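Local coordinates for protein putative exotoxin (superantigen) (Streptococcus pyogenes, PDB 1TY0) that probably acts as a secreted bacterial toxin of the superantigen family, binding zinc and T-cell receptors and able to pair with a second copy of itself, at residues Val23-Cys28 with Ser44-Asn49; Phe50-Glu55 with Asp83-Tyr88. All coordinates share one frame; numbering follows the deposited sequence.

Contact 1. Residues Val23-Cys28 with Ser44-Asn49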
ATOM      1  N   VAL A  23       0.178   6.253   3.669  1.00 10.10           N
ATOM      2  CA  VAL A  23      -0.320   6.480   5.019  1.00  9.08           C
ATOM      3  C   VAL A  23      -0.860   7.897   4.886  1.00  8.84           C
ATOM      4  O   VAL A  23      -0.093   8.845   4.715  1.00  8.83           O
ATOM      5  CB  VAL A  23       0.820   6.450   6.048  1.00  8.04           C
ATOM      6  CG1 VAL A  23       0.287   6.866   7.413  1.00  9.88           C
ATOM      7  CG2 VAL A  23       1.417   5.054   6.118  1.00 10.24           C
ATOM      8  N   ASP A  24      -2.180   8.031   4.967  1.00  9.26           N
ATOM      9  CA  ASP A  24      -2.851   9.310   4.768  1.00 10.15           C
ATOM     10  C   ASP A  24      -3.830   9.598   5.899  1.00 10.83           C
ATOM     11  O   ASP A  24      -4.905   8.995   5.965  1.00  9.86           O
ATOM     12  CB  ASP A  24      -3.595   9.228   3.425  1.00 11.66           C
ATOM     13  CG  ASP A  24      -4.290  10.517   3.032  1.00 14.95           C
ATOM     14  OD1 ASP A  24      -4.452  11.423   3.871  1.00 15.80           O
ATOM     15  OD2 ASP A  24      -4.698  10.610   1.853  1.00 19.65           O
ATOM     16  N   TYR A  25      -3.457  10.514   6.791  1.00 10.15           N
ATOM     17  CA  TYR A  25      -4.317  10.872   7.918  1.00 12.10           C
ATOM     18  C   TYR A  25      -4.245  12.365   8.172  1.00 12.37           C
ATOM     19  O   TYR A  25      -3.177  12.960   8.066  1.00 13.61           O
ATOM     20  CB  TYR A  25      -3.877  10.117   9.173  1.00 10.91           C
ATOM     21  CG  TYR A  25      -4.144   8.634   9.079  1.00 11.51           C
ATOM     22  CD1 TYR A  25      -5.417   8.127   9.303  1.00 12.84           C
ATOM     23  CD2 TYR A  25      -3.135   7.745   8.702  1.00 12.25           C
ATOM     24  CE1 TYR A  25      -5.691   6.771   9.154  1.00 14.14           C
ATOM     25  CE2 TYR A  25      -3.398   6.387   8.545  1.00 12.59           C
ATOM     26  CZ  TYR A  25      -4.679   5.910   8.771  1.00 14.45           C
ATOM     27  OH  TYR A  25      -4.971   4.579   8.587  1.00 16.80           O
ATOM     28  N   THR A  26      -5.373  12.968   8.531  1.00 12.38           N
ATOM     29  CA  THR A  26      -5.383  14.404   8.776  1.00 11.39           C
ATOM     30  C   THR A  26      -5.761  14.785  10.206  1.00 12.52           C
ATOM     31  O   THR A  26      -6.467  14.046  10.900  1.00 14.88           O
ATOM     32  CB  THR A  26      -6.342  15.117   7.800  1.00 15.38           C
ATOM     33  OG1 THR A  26      -7.645  14.535   7.902  1.00 16.95           O
ATOM     34  CG2 THR A  26      -5.847  14.974   6.362  1.00 18.66           C
ATOM     35  N   ASN A  27      -5.259  15.939  10.634  1.00 11.93           N
ATOM     36  CA  ASN A  27      -5.536  16.493  11.959  1.00 13.48           C
ATOM     37  C   ASN A  27      -5.171  15.528  13.088  1.00 14.64           C
ATOM     38  O   ASN A  27      -5.999  15.201  13.938  1.00 15.09           O
ATOM     39  CB  ASN A  27      -7.016  16.882  12.038  1.00 17.80           C
ATOM     40  CG  ASN A  27      -7.348  17.671  13.287  1.00 20.93           C
ATOM     41  OD1 ASN A  27      -6.611  18.575  13.677  1.00 25.81           O
ATOM     42  ND2 ASN A  27      -8.471  17.342  13.913  1.00 27.24           N
ATOM     43  N   CYS A  28      -3.914  15.095  13.092  1.00 12.85           N
ATOM     44  CA  CYS A  28      -3.403  14.159  14.089  1.00 13.45           C
ATOM     45  C   CYS A  28      -2.507  14.868  15.093  1.00 13.24           C
ATOM     46  O   CYS A  28      -1.780  15.795  14.745  1.00 14.17           O
ATOM     47  CB  CYS A  28      -2.601  13.060  13.402  1.00 14.55           C
ATOM     48  SG  CYS A  28      -3.552  12.196  12.153  1.00 19.49           S
ATOM     49  N   SER A  44      -7.490   7.353  17.093  1.00 16.30           N
ATOM     50  CA  SER A  44      -8.898   7.669  16.857  1.00 20.74           C
ATOM     51  C   SER A  44      -9.413   7.091  15.542  1.00 21.09           C
ATOM     52  O   SER A  44     -10.576   6.695  15.441  1.00 20.30           O
ATOM     53  CB  SER A  44      -9.112   9.186  16.872  1.00 22.14           C
ATOM     54  OG  SER A  44      -8.343   9.828  15.869  1.00 27.31           O
ATOM     55  N   TYR A  45      -8.545   7.052  14.539  1.00 19.88           N
ATOM     56  CA  TYR A  45      -8.889   6.516  13.224  1.00 19.75           C
ATOM     57  C   TYR A  45      -8.940   4.995  13.233  1.00 19.70           C
ATOM     58  O   TYR A  45      -9.781   4.381  12.576  1.00 20.97           O
ATOM     59  CB  TYR A  45      -7.841   6.945  12.200  1.00 19.92           C
ATOM     60  CG  TYR A  45      -7.953   8.366  11.725  1.00 22.08           C
ATOM     61  CD1 TYR A  45      -8.827   8.704  10.693  1.00 23.56           C
ATOM     62  CD2 TYR A  45      -7.148   9.367  12.263  1.00 20.19           C
ATOM     63  CE1 TYR A  45      -8.889   9.997  10.202  1.00 23.67           C
ATOM     64  CE2 TYR A  45      -7.204  10.667  11.779  1.00 23.39           C
ATOM     65  CZ  TYR A  45      -8.074  10.973  10.747  1.00 24.32           C
ATOM     66  OH  TYR A  45      -8.124  12.252  10.244  1.00 25.01           O
ATOM     67  N   LYS A  46      -8.026   4.393  13.985  1.00 18.16           N
ATOM     68  CA  LYS A  46      -7.904   2.942  14.074  1.00 17.74           C
ATOM     69  C   LYS A  46      -8.780   2.272  15.127  1.00 17.95           C
ATOM     70  O   LYS A  46      -9.033   1.070  15.052  1.00 18.59           O
ATOM     71  CB  LYS A  46      -6.442   2.580  14.352  1.00 16.32           C
ATOM     72  CG  LYS A  46      -5.481   2.960  13.241  1.00 16.42           C
ATOM     73  CD  LYS A  46      -5.648   2.027  12.059  1.00 18.02           C
ATOM     74  CE  LYS A  46      -4.637   2.303  10.971  1.00 17.80           C
ATOM     75  NZ  LYS A  46      -4.788   1.297   9.883  1.00 17.55           N
ATOM     76  N   LYS A  47      -9.229   3.047  16.109  1.00 18.23           N
ATOM     77  CA  LYS A  47     -10.049   2.525  17.198  1.00 18.29           C
ATOM     78  C   LYS A  47      -9.265   1.538  18.057  1.00 17.55           C
ATOM     79  O   LYS A  47      -9.805   0.551  18.554  1.00 17.79           O
ATOM     80  CB  LYS A  47     -11.323   1.865  16.658  1.00 20.93           C
ATOM     81  CG  LYS A  47     -12.197   2.804  15.848  1.00 24.10           C
ATOM     82  CD  LYS A  47     -12.466   4.089  16.608  1.00 26.15           C
ATOM     83  CE  LYS A  47     -13.173   5.112  15.735  1.00 28.69           C
ATOM     84  NZ  LYS A  47     -13.337   6.407  16.453  1.00 29.27           N
ATOM     85  N   LYS A  48      -7.975   1.821  18.210  1.00 15.02           N
ATOM     86  CA  LYS A  48      -7.058   1.038  19.029  1.00 14.97           C
ATOM     87  C   LYS A  48      -5.776   1.858  19.064  1.00 14.87           C
ATOM     88  O   LYS A  48      -5.621   2.780  18.265  1.00 14.37           O
ATOM     89  CB  LYS A  48      -6.799  -0.349  18.427  1.00 15.15           C
ATOM     90  CG  LYS A  48      -6.128  -0.354  17.064  1.00 17.11           C
ATOM     91  CD  LYS A  48      -5.936  -1.791  16.599  1.00 20.33           C
ATOM     92  CE  LYS A  48      -5.392  -1.866  15.187  1.00 22.07           C
ATOM     93  NZ  LYS A  48      -5.231  -3.283  14.749  1.00 24.76           N
ATOM     94  N   ASN A  49      -4.872   1.557  19.990  1.00 14.55           N
ATOM     95  CA  ASN A  49      -3.631   2.320  20.065  1.00 15.03           C
ATOM     96  C   ASN A  49      -2.872   2.124  18.758  1.00 14.70           C
ATOM     97  O   ASN A  49      -2.588   0.996  18.357  1.00 14.44           O
ATOM     98  CB  ASN A  49      -2.771   1.862  21.242  1.00 17.29           C
ATOM     99  CG  ASN A  49      -1.540   2.726  21.426  1.00 21.81           C
ATOM    100  OD1 ASN A  49      -1.634   3.953  21.469  1.00 22.75           O
ATOM    101  ND2 ASN A  49      -0.380   2.092  21.537  1.00 25.92           N
TER
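Tyr25 and Tyr45 meet as a T-shaped pair, the edge of the Tyr25 ring directed at the face of Tyr45. The two planes stand at 64° to each other. Tyr25 CD1 makes the nearest approach, 3.5 Å from Tyr45 CG and over the centre of that ring. The two side chains run past each other in opposite directions, which carries the phenol of Tyr45 along to the backbone beyond Tyr25. There Tyr45 OH donates a short hydrogen bond of 2.5 Å to Thr26 O, with the carbonyl oxygen near the plane of the Tyr45 ring. The ring is thus held both over one face and at its hydroxyl end. Cys28 adds an oblique sulfur-aromatic contact, its SG 4.0 Å from Tyr45 CE2. At the far end of Tyr25, Lys46 crosses at about a right angle; the bend at chi2 (-73°) turns the chain so that its CE lies 3.3 Å from Tyr25 OH, while its NZ is hydrogen-bonded to the hydroxyl of Tyr85 in strand 84-93. The arrangement lies at the surface, where the short helix 43-46 leans on strand 23-26, which pairs with strand 69-74 in the OB-fold domain of the staphylococcal and streptococcal toxins.

Contact 2. Residues Phe50-Glu55 with Asp83-Tyr88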
ATOM      1  N   PHE A  50      -2.546   3.229  18.099  1.00 11.31           N
ATOM      2  CA  PHE A  50      -1.850   3.169  16.822  1.00 10.01           C
ATOM      3  C   PHE A  50      -1.156   4.499  16.580  1.00 10.43           C
ATOM      4  O   PHE A  50      -1.739   5.569  16.772  1.00  9.40           O
ATOM      5  CB  PHE A  50      -2.856   2.899  15.697  1.00  9.03           C
ATOM      6  CG  PHE A  50      -2.307   2.076  14.564  1.00 10.17           C
ATOM      7  CD1 PHE A  50      -1.260   2.548  13.778  1.00 10.24           C
ATOM      8  CD2 PHE A  50      -2.833   0.819  14.291  1.00 11.44           C
ATOM      9  CE1 PHE A  50      -0.741   1.775  12.733  1.00 11.52           C
ATOM     10  CE2 PHE A  50      -2.325   0.036  13.250  1.00 13.48           C
ATOM     11  CZ  PHE A  50      -1.277   0.516  12.472  1.00 11.86           C
ATOM     12  N   SER A  51       0.094   4.443  16.155  1.00  9.74           N
ATOM     13  CA  SER A  51       0.806   5.678  15.898  1.00 11.52           C
ATOM     14  C   SER A  51       1.578   5.625  14.595  1.00 10.06           C
ATOM     15  O   SER A  51       1.626   4.599  13.911  1.00 10.38           O
ATOM     16  CB  SER A  51       1.762   5.987  17.057  1.00 13.45           C
ATOM     17  OG  SER A  51       2.665   4.917  17.269  1.00 16.15           O
ATOM     18  N   VAL A  52       2.156   6.762  14.251  1.00  7.67           N
ATOM     19  CA  VAL A  52       2.966   6.874  13.053  1.00  9.24           C
ATOM     20  C   VAL A  52       4.305   7.447  13.478  1.00  8.03           C
ATOM     21  O   VAL A  52       4.360   8.449  14.193  1.00  9.52           O
ATOM     22  CB  VAL A  52       2.329   7.821  12.021  1.00  7.82           C
ATOM     23  CG1 VAL A  52       3.293   8.047  10.844  1.00  7.27           C
ATOM     24  CG2 VAL A  52       1.016   7.233  11.518  1.00  9.63           C
ATOM     25  N   ASP A  53       5.379   6.785  13.067  1.00  8.12           N
ATOM     26  CA  ASP A  53       6.723   7.261  13.354  1.00  9.82           C
ATOM     27  C   ASP A  53       7.286   7.833  12.068  1.00  8.91           C
ATOM     28  O   ASP A  53       7.563   7.096  11.126  1.00  8.29           O
ATOM     29  CB  ASP A  53       7.642   6.135  13.826  1.00 11.36           C
ATOM     30  CG  ASP A  53       9.110   6.528  13.753  1.00 13.73           C
ATOM     31  OD1 ASP A  53       9.417   7.713  14.014  1.00 12.04           O
ATOM     32  OD2 ASP A  53       9.954   5.663  13.432  1.00 19.11           O
ATOM     33  N   SER A  54       7.436   9.151  12.025  1.00  8.11           N
ATOM     34  CA  SER A  54       7.990   9.801  10.848  1.00  9.90           C
ATOM     35  C   SER A  54       9.437  10.167  11.143  1.00  8.83           C
ATOM     36  O   SER A  54       9.707  10.992  12.009  1.00 10.44           O
ATOM     37  CB  SER A  54       7.211  11.074  10.511  1.00  9.34           C
ATOM     38  OG  SER A  54       7.851  11.757   9.445  1.00 12.15           O
ATOM     39  N   GLU A  55      10.363   9.552  10.421  1.00 10.24           N
ATOM     40  CA  GLU A  55      11.782   9.823  10.615  1.00 10.61           C
ATOM     41  C   GLU A  55      12.227  10.897   9.628  1.00 11.74           C
ATOM     42  O   GLU A  55      11.924  10.819   8.436  1.00 11.69           O
ATOM     43  CB  GLU A  55      12.582   8.542  10.404  1.00 11.78           C
ATOM     44  CG  GLU A  55      14.067   8.681  10.688  1.00 14.10           C
ATOM     45  CD  GLU A  55      14.814   7.388  10.440  1.00 16.98           C
ATOM     46  OE1 GLU A  55      14.500   6.381  11.113  1.00 15.74           O
ATOM     47  OE2 GLU A  55      15.712   7.377   9.567  1.00 17.95           O
ATOM     48  N   ASP A  83       1.716  -1.954  15.937  1.00  9.91           N
ATOM     49  CA  ASP A  83       0.695  -1.083  15.361  1.00 10.84           C
ATOM     50  C   ASP A  83       1.268   0.324  15.254  1.00 10.89           C
ATOM     51  O   ASP A  83       0.891   1.253  15.983  1.00 11.29           O
ATOM     52  CB  ASP A  83      -0.577  -1.100  16.210  1.00 15.76           C
ATOM     53  CG  ASP A  83      -1.282  -2.445  16.167  1.00 18.85           C
ATOM     54  OD1 ASP A  83      -1.407  -3.016  15.062  1.00 21.06           O
ATOM     55  OD2 ASP A  83      -1.719  -2.926  17.233  1.00 22.14           O
ATOM     56  N   VAL A  84       2.211   0.445  14.332  1.00  8.70           N
ATOM     57  CA  VAL A  84       2.901   1.694  14.060  1.00  8.94           C
ATOM     58  C   VAL A  84       3.225   1.716  12.575  1.00  8.05           C
ATOM     59  O   VAL A  84       3.650   0.702  12.025  1.00 10.86           O
ATOM     60  CB  VAL A  84       4.251   1.765  14.807  1.00  9.38           C
ATOM     61  CG1 VAL A  84       4.967   3.058  14.460  1.00  9.88           C
ATOM     62  CG2 VAL A  84       4.034   1.662  16.305  1.00 10.39           C
ATOM     63  N   TYR A  85       3.008   2.852  11.925  1.00  8.48           N
ATOM     64  CA  TYR A  85       3.372   2.985  10.519  1.00  8.20           C
ATOM     65  C   TYR A  85       4.729   3.695  10.499  1.00  7.94           C
ATOM     66  O   TYR A  85       4.940   4.657  11.237  1.00  9.09           O
ATOM     67  CB  TYR A  85       2.358   3.836   9.749  1.00  8.41           C
ATOM     68  CG  TYR A  85       1.074   3.122   9.402  1.00  9.62           C
ATOM     69  CD1 TYR A  85       1.090   1.913   8.709  1.00 12.62           C
ATOM     70  CD2 TYR A  85      -0.157   3.671   9.745  1.00 11.60           C
ATOM     71  CE1 TYR A  85      -0.099   1.265   8.364  1.00 13.79           C
ATOM     72  CE2 TYR A  85      -1.349   3.036   9.408  1.00 12.20           C
ATOM     73  CZ  TYR A  85      -1.314   1.839   8.717  1.00 12.79           C
ATOM     74  OH  TYR A  85      -2.498   1.238   8.365  1.00 13.59           O
ATOM     75  N   TYR A  86       5.636   3.228   9.649  1.00  7.57           N
ATOM     76  CA  TYR A  86       6.965   3.827   9.545  1.00  7.08           C
ATOM     77  C   TYR A  86       7.120   4.522   8.200  1.00  7.16           C
ATOM     78  O   TYR A  86       7.044   3.889   7.144  1.00  8.86           O
ATOM     79  CB  TYR A  86       8.038   2.750   9.729  1.00  8.56           C
ATOM     80  CG  TYR A  86       8.021   2.184  11.125  1.00  7.75           C
ATOM     81  CD1 TYR A  86       8.522   2.925  12.195  1.00 11.80           C
ATOM     82  CD2 TYR A  86       7.433   0.947  11.398  1.00 12.57           C
ATOM     83  CE1 TYR A  86       8.436   2.460  13.502  1.00 15.31           C
ATOM     84  CE2 TYR A  86       7.340   0.470  12.716  1.00 12.86           C
ATOM     85  CZ  TYR A  86       7.843   1.236  13.756  1.00 14.53           C
ATOM     86  OH  TYR A  86       7.751   0.803  15.057  1.00 17.86           O
ATOM     87  N   ILE A  87       7.315   5.839   8.250  1.00  7.44           N
ATOM     88  CA  ILE A  87       7.463   6.647   7.040  1.00  7.13           C
ATOM     89  C   ILE A  87       8.600   7.649   7.216  1.00  7.67           C
ATOM     90  O   ILE A  87       9.107   7.830   8.323  1.00  7.96           O
ATOM     91  CB  ILE A  87       6.171   7.458   6.742  1.00  7.60           C
ATOM     92  CG1 ILE A  87       5.876   8.414   7.905  1.00  7.77           C
ATOM     93  CG2 ILE A  87       4.986   6.503   6.531  1.00  8.79           C
ATOM     94  CD1 ILE A  87       4.722   9.379   7.641  1.00  9.38           C
ATOM     95  N   TYR A  88       9.003   8.283   6.118  1.00  7.57           N
ATOM     96  CA  TYR A  88      10.041   9.315   6.162  1.00  7.95           C
ATOM     97  C   TYR A  88       9.319  10.619   5.850  1.00  6.90           C
ATOM     98  O   TYR A  88       8.615  10.708   4.842  1.00  8.60           O
ATOM     99  CB  TYR A  88      11.112   9.071   5.095  1.00  7.88           C
ATOM    100  CG  TYR A  88      11.954   7.840   5.310  1.00  9.09           C
ATOM    101  CD1 TYR A  88      12.635   7.635   6.512  1.00  8.92           C
ATOM    102  CD2 TYR A  88      12.110   6.898   4.293  1.00 10.04           C
ATOM    103  CE1 TYR A  88      13.458   6.523   6.693  1.00 12.72           C
ATOM    104  CE2 TYR A  88      12.932   5.786   4.463  1.00 11.34           C
ATOM    105  CZ  TYR A  88      13.602   5.605   5.663  1.00 13.27           C
ATOM    106  OH  TYR A  88      14.423   4.503   5.832  1.00 13.76           O
TER
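Phe50 has an unusual chi1 of -147°, which swings its ring over to the backbone and CB of Asp83 on the adjacent segment, and Tyr85 CG, anti to its own carbonyl carbon (chi1 -77°), brings a second ring obliquely against it. Asp83 lies over one face of the Phe50 ring, its CB making a CH-pi contact 3.8 Å from the centroid. On the Tyr85 side, Phe50 CE1 sits above the Tyr85 face, 3.6 Å from Tyr85 CD2. Lys46, bound to the Tyr85 hydroxyl, also makes a cation-pi contact with Phe50. Strands 51-55 and 84-88 run as a parallel pair within the curled sheet of the OB-fold domain, in register from Ser51 with Val84 to Glu55 with Tyr88. Five backbone hydrogen bonds join the two segments, the first from Ser51 N to Asp83 O just ahead of strand 84-88. The shortest runs from Asp53 N to Tyr85 O at 2.8 Å. Side chains alternate between the faces. Val52 CG1 packs 3.8 Å from Ile87 CD1 on the buried side, which Ile72 of strand 69-74 also lines. On the other face Asp53 OD2 sits at the edge of the Tyr86 ring, 3.3 Å from Tyr86 CD1, its carboxylate nearly perpendicular to that ring. Glu55 runs beside Tyr88, its OE2 near the ring edge, 3.8 Å from Tyr88 CE1, while forming a salt bridge with Lys191.

Overall arrangement
Both contacts belong to the OB-fold domain, with centres about 11 Å apart, yet they illustrate two ways of joining its parts. Contact 1 is a surface contact of side chains, in which a helix end meets a strand through an edge-to-face tyrosine pair and one phenol-to-carbonyl bond. Contact 2 is partly buried and larger, and rests on a ladder of main-chain bonds inside the sheet, with Val52 and Ile87 packed on one face, beside Ser54 and Tyr85, and Asp53 and Glu55 on the other, beside Val84. A short loop joins helix 43-46 to strand 51-55, and contact 1 closes before contact 2 opens. They also touch: Lys46 NZ lies 2.7 Å from Tyr85 OH, and Val23 CG2 packs against Tyr85.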